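Local structure of haloacid dehalogenase-like hydrolase (Salmonella enterica subsp. enterica serovar Typhi, 4EZE) at residues A[171-180]-A[205-216]. The protein probably hydrolyses O-phosphoserine to serine and phosphate with the help of magnesium, as the last step of serine biosynthesis. Numbering follows the deposited sequence.
Sequences LNAVCDRMTL and LDIFTQRLKARY
Cys175 lies over the ring of Phe208, its CB almost on the ring normal and 4.0 Å from the centroid in a CH-pi contact. SG, carried anti to the backbone N (chi1 -175°), also sits over that face, 4.4 Å from the same centroid, and reaches Arg211, whose CD is 3.7 Å from SG. The far rim of the ring is met near its plane by Val174 CG1, 3.8 Å from CZ, and by Met178 CE, while Leu171 packs CB against CD1 of Ile207. Beyond this apolar centre the extended Arg211 side chain runs across to Asp176. The guanidinium and carboxylate planes are only moderately tilted against each other, and Arg211 NH2 forms a salt bridge to Asp176 OD1, although the modelled 2.4 Å is implausibly short and the exact spacing doubtful; a weak, bent bond from NE goes to the same oxygen. The Asn172 amide stacks on one guanidinium face, its plane tilted by 28°, without a hydrogen bond. Past the helix end, Leu180 places CD2 3.5 Å from CE1 of Tyr216.

Segments 171-176 and 206-216 cross at -50°, with the CA atoms of Cys175 and Phe208 the nearest pair. Met115 of helix 115-119 also touches Phe208. Helix 168-176 belongs to the helices inserted between strands 110-113 and 197-202, consistent with the cap of HAD phosphatases, while helix 206-216 follows strand 197-202 of the core sheet. Sulfur, aliphatic groups and the Phe208 ring therefore hold the buried side of this cap-core junction, whereas opposite charges join its more exposed side, where Asp176 and Arg211 meet.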
loop_
_atom_site.group_PDB
_atom_site.type_symbol
_atom_site.label_atom_id
_atom_site.label_comp_id
_atom_site.label_asym_id
_atom_site.label_seq_id
_atom_site.Cartn_x
_atom_site.Cartn_y
_atom_site.Cartn_z
ATOM N N LEU A 171 -0.333 23.356 8.589
ATOM C CA LEU A 171 0.110 21.993 8.348
ATOM C C LEU A 171 -0.604 20.993 9.252
ATOM O O LEU A 171 -1.091 19.950 8.793
ATOM C CB LEU A 171 1.604 21.904 8.600
ATOM C CG LEU A 171 2.508 22.669 7.647
ATOM C CD1 LEU A 171 3.925 22.654 8.204
ATOM C CD2 LEU A 171 2.485 22.049 6.257
ATOM N N ASN A 172 -0.659 21.296 10.539
ATOM C CA ASN A 172 -1.316 20.407 11.473
ATOM C C ASN A 172 -2.787 20.283 11.122
ATOM O O ASN A 172 -3.358 19.201 11.184
ATOM C CB ASN A 172 -1.153 20.910 12.902
ATOM C CG ASN A 172 0.195 20.564 13.492
ATOM O OD1 ASN A 172 0.784 19.541 13.167
ATOM N ND2 ASN A 172 0.683 21.414 14.378
ATOM N N ALA A 173 -3.395 21.401 10.753
ATOM C CA ALA A 173 -4.791 21.408 10.367
ATOM C C ALA A 173 -5.009 20.577 9.121
ATOM O O ALA A 173 -5.979 19.844 9.024
ATOM C CB ALA A 173 -5.266 22.819 10.143
ATOM N N VAL A 174 -4.105 20.701 8.162
ATOM C CA VAL A 174 -4.204 19.933 6.934
ATOM C C VAL A 174 -4.069 18.454 7.235
ATOM O O VAL A 174 -4.787 17.628 6.691
ATOM C CB VAL A 174 -3.136 20.352 5.928
ATOM C CG1 VAL A 174 -3.174 19.452 4.719
ATOM C CG2 VAL A 174 -3.344 21.785 5.517
ATOM N N CYS A 175 -3.143 18.131 8.123
ATOM C CA CYS A 175 -2.917 16.758 8.528
ATOM C C CYS A 175 -4.148 16.199 9.217
ATOM O O CYS A 175 -4.514 15.053 9.020
ATOM C CB CYS A 175 -1.720 16.674 9.464
ATOM S SG CYS A 175 -1.272 15.008 9.899
ATOM N N ASP A 176 -4.786 17.031 10.023
ATOM C CA ASP A 176 -5.961 16.631 10.781
ATOM C C ASP A 176 -7.132 16.221 9.901
ATOM O O ASP A 176 -7.895 15.340 10.260
ATOM C CB ASP A 176 -6.366 17.716 11.773
ATOM C CG ASP A 176 -5.499 17.720 13.011
ATOM O OD1 ASP A 176 -4.537 16.933 13.065
ATOM O OD2 ASP A 176 -5.778 18.508 13.934
ATOM N N ARG A 177 -7.303 16.885 8.770
ATOM C CA ARG A 177 -8.412 16.560 7.881
ATOM C C ARG A 177 -8.129 15.431 6.871
ATOM O O ARG A 177 -8.978 15.096 6.053
ATOM C CB ARG A 177 -8.965 17.811 7.200
ATOM C CG ARG A 177 -8.052 18.457 6.204
ATOM C CD ARG A 177 -8.819 19.479 5.405
ATOM N NE ARG A 177 -8.175 19.764 4.133
ATOM C CZ ARG A 177 -7.444 20.844 3.900
ATOM N NH1 ARG A 177 -7.280 21.745 4.855
ATOM N NH2 ARG A 177 -6.889 21.024 2.713
ATOM N N MET A 178 -6.930 14.863 6.925
ATOM C CA MET A 178 -6.577 13.731 6.077
ATOM C C MET A 178 -7.384 12.514 6.507
ATOM O O MET A 178 -7.692 12.370 7.682
ATOM C CB MET A 178 -5.087 13.422 6.187
ATOM C CG MET A 178 -4.183 14.480 5.599
ATOM S SD MET A 178 -4.758 15.065 4.001
ATOM C CE MET A 178 -3.235 15.668 3.312
ATOM N N THR A 179 -7.732 11.638 5.570
ATOM C CA THR A 179 -8.547 10.483 5.934
ATOM C C THR A 179 -7.816 9.167 5.752
ATOM O O THR A 179 -7.220 8.901 4.701
ATOM C CB THR A 179 -9.869 10.449 5.146
ATOM O OG1 THR A 179 -9.604 10.766 3.779
ATOM C CG2 THR A 179 -10.843 11.486 5.710
ATOM N N LEU A 180 -7.848 8.366 6.809
ATOM C CA LEU A 180 -7.389 6.988 6.775
ATOM C C LEU A 180 -8.029 6.271 5.603
ATOM O O LEU A 180 -9.221 6.457 5.359
ATOM C CB LEU A 180 -7.859 6.301 8.035
ATOM C CG LEU A 180 -6.871 5.232 8.416
ATOM C CD1 LEU A 180 -5.524 5.834 8.102
ATOM C CD2 LEU A 180 -6.981 4.871 9.885
ATOM N N LEU A 205 6.284 14.592 3.958
ATOM C CA LEU A 205 6.748 15.380 5.099
ATOM C C LEU A 205 6.727 14.635 6.425
ATOM O O LEU A 205 5.786 13.919 6.740
ATOM C CB LEU A 205 5.888 16.637 5.257
ATOM C CG LEU A 205 5.957 17.686 4.145
ATOM C CD1 LEU A 205 5.012 18.836 4.419
ATOM C CD2 LEU A 205 7.357 18.229 4.013
ATOM N N ASP A 206 7.745 14.873 7.242
ATOM C CA ASP A 206 7.834 14.216 8.532
ATOM C C ASP A 206 6.764 14.714 9.478
ATOM O O ASP A 206 6.374 14.019 10.418
ATOM C CB ASP A 206 9.203 14.456 9.162
ATOM C CG ASP A 206 9.531 15.955 9.306
ATOM O OD1 ASP A 206 9.730 16.655 8.278
ATOM O OD2 ASP A 206 9.615 16.425 10.460
ATOM N N ILE A 207 6.315 15.945 9.307
ATOM C CA ILE A 207 5.319 16.414 10.247
ATOM C C ILE A 207 4.078 15.555 10.103
ATOM O O ILE A 207 3.493 15.136 11.091
ATOM C CB ILE A 207 4.996 17.907 10.090
ATOM C CG1 ILE A 207 4.126 18.372 11.252
ATOM C CG2 ILE A 207 4.313 18.173 8.777
ATOM C CD1 ILE A 207 3.884 19.848 11.276
ATOM N N PHE A 208 3.688 15.276 8.867
ATOM C CA PHE A 208 2.568 14.385 8.626
ATOM C C PHE A 208 2.846 12.956 9.048
ATOM O O PHE A 208 2.025 12.324 9.691
ATOM C CB PHE A 208 2.202 14.386 7.149
ATOM C CG PHE A 208 1.439 15.587 6.718
ATOM C CD1 PHE A 208 1.955 16.844 6.895
ATOM C CD2 PHE A 208 0.207 15.457 6.125
ATOM C CE1 PHE A 208 1.258 17.945 6.499
ATOM C CE2 PHE A 208 -0.491 16.562 5.725
ATOM C CZ PHE A 208 0.039 17.810 5.913
ATOM N N THR A 209 4.022 12.459 8.692
ATOM C CA THR A 209 4.361 11.074 8.948
ATOM C C THR A 209 4.418 10.727 10.421
ATOM O O THR A 209 3.857 9.732 10.851
ATOM C CB THR A 209 5.721 10.746 8.339
ATOM O OG1 THR A 209 5.659 10.925 6.926
ATOM C CG2 THR A 209 6.107 9.326 8.636
ATOM N N GLN A 210 5.082 11.566 11.198
ATOM C CA GLN A 210 5.180 11.337 12.628
ATOM C C GLN A 210 3.827 11.461 13.300
ATOM O O GLN A 210 3.490 10.692 14.183
ATOM C CB GLN A 210 6.210 12.265 13.260
ATOM C CG GLN A 210 7.617 12.020 12.765
ATOM C CD GLN A 210 7.992 10.557 12.773
ATOM O OE1 GLN A 210 7.682 9.834 13.708
ATOM N NE2 GLN A 210 8.665 10.116 11.729
ATOM N N ARG A 211 3.054 12.443 12.864
ATOM C CA ARG A 211 1.741 12.685 13.423
ATOM C C ARG A 211 0.829 11.489 13.175
ATOM O O ARG A 211 0.095 11.061 14.055
ATOM C CB ARG A 211 1.162 13.951 12.803
ATOM C CG ARG A 211 0.094 14.631 13.620
ATOM C CD ARG A 211 -0.051 16.080 13.192
ATOM N NE ARG A 211 -1.385 16.594 13.463
ATOM C CZ ARG A 211 -1.708 17.307 14.530
ATOM N NH1 ARG A 211 -0.789 17.596 15.434
ATOM N NH2 ARG A 211 -2.951 17.729 14.690
ATOM N N LEU A 212 0.902 10.937 11.973
ATOM C CA LEU A 212 0.141 9.748 11.643
ATOM C C LEU A 212 0.623 8.571 12.466
ATOM O O LEU A 212 -0.170 7.780 12.955
ATOM C CB LEU A 212 0.263 9.427 10.161
ATOM C CG LEU A 212 -0.479 10.378 9.241
ATOM C CD1 LEU A 212 -0.124 10.109 7.805
ATOM C CD2 LEU A 212 -1.960 10.243 9.465
ATOM N N LYS A 213 1.932 8.454 12.625
ATOM C CA LYS A 213 2.461 7.366 13.421
ATOM C C LYS A 213 1.898 7.431 14.832
ATOM O O LYS A 213 1.316 6.466 15.324
ATOM C CB LYS A 213 3.966 7.412 13.514
ATOM C CG LYS A 213 4.439 6.593 14.686
ATOM C CD LYS A 213 5.945 6.619 14.831
ATOM C CE LYS A 213 6.323 6.174 16.232
ATOM N NZ LYS A 213 7.719 5.679 16.265
ATOM N N ALA A 214 2.097 8.568 15.490
ATOM C CA ALA A 214 1.670 8.695 16.876
ATOM C C ALA A 214 0.157 8.524 16.943
ATOM O O ALA A 214 -0.348 7.770 17.768
ATOM C CB ALA A 214 2.133 10.017 17.484
ATOM N N ARG A 215 -0.564 9.165 16.028
ATOM C CA ARG A 215 -2.026 9.061 16.018
ATOM C C ARG A 215 -2.599 7.641 15.936
ATOM O O ARG A 215 -3.724 7.406 16.355
ATOM C CB ARG A 215 -2.590 9.874 14.862
ATOM C CG ARG A 215 -4.039 9.557 14.599
ATOM C CD ARG A 215 -4.899 10.739 14.958
ATOM N NE ARG A 215 -5.395 11.395 13.761
ATOM C CZ ARG A 215 -6.684 11.510 13.465
ATOM N NH1 ARG A 215 -7.599 11.017 14.290
ATOM N NH2 ARG A 215 -7.059 12.127 12.352
ATOM N N TYR A 216 -1.852 6.701 15.369
ATOM C CA TYR A 216 -2.385 5.356 15.163
ATOM C C TYR A 216 -1.478 4.296 15.711
ATOM O O TYR A 216 -1.629 3.131 15.372
ATOM C CB TYR A 216 -2.617 5.066 13.682
ATOM C CG TYR A 216 -3.629 5.971 13.064
ATOM C CD1 TYR A 216 -4.974 5.790 13.303
ATOM C CD2 TYR A 216 -3.251 7.020 12.257
ATOM C CE1 TYR A 216 -5.916 6.638 12.762
ATOM C CE2 TYR A 216 -4.196 7.867 11.704
ATOM C CZ TYR A 216 -5.534 7.660 11.958
ATOM O OH TYR A 216 -6.505 8.485 11.407
#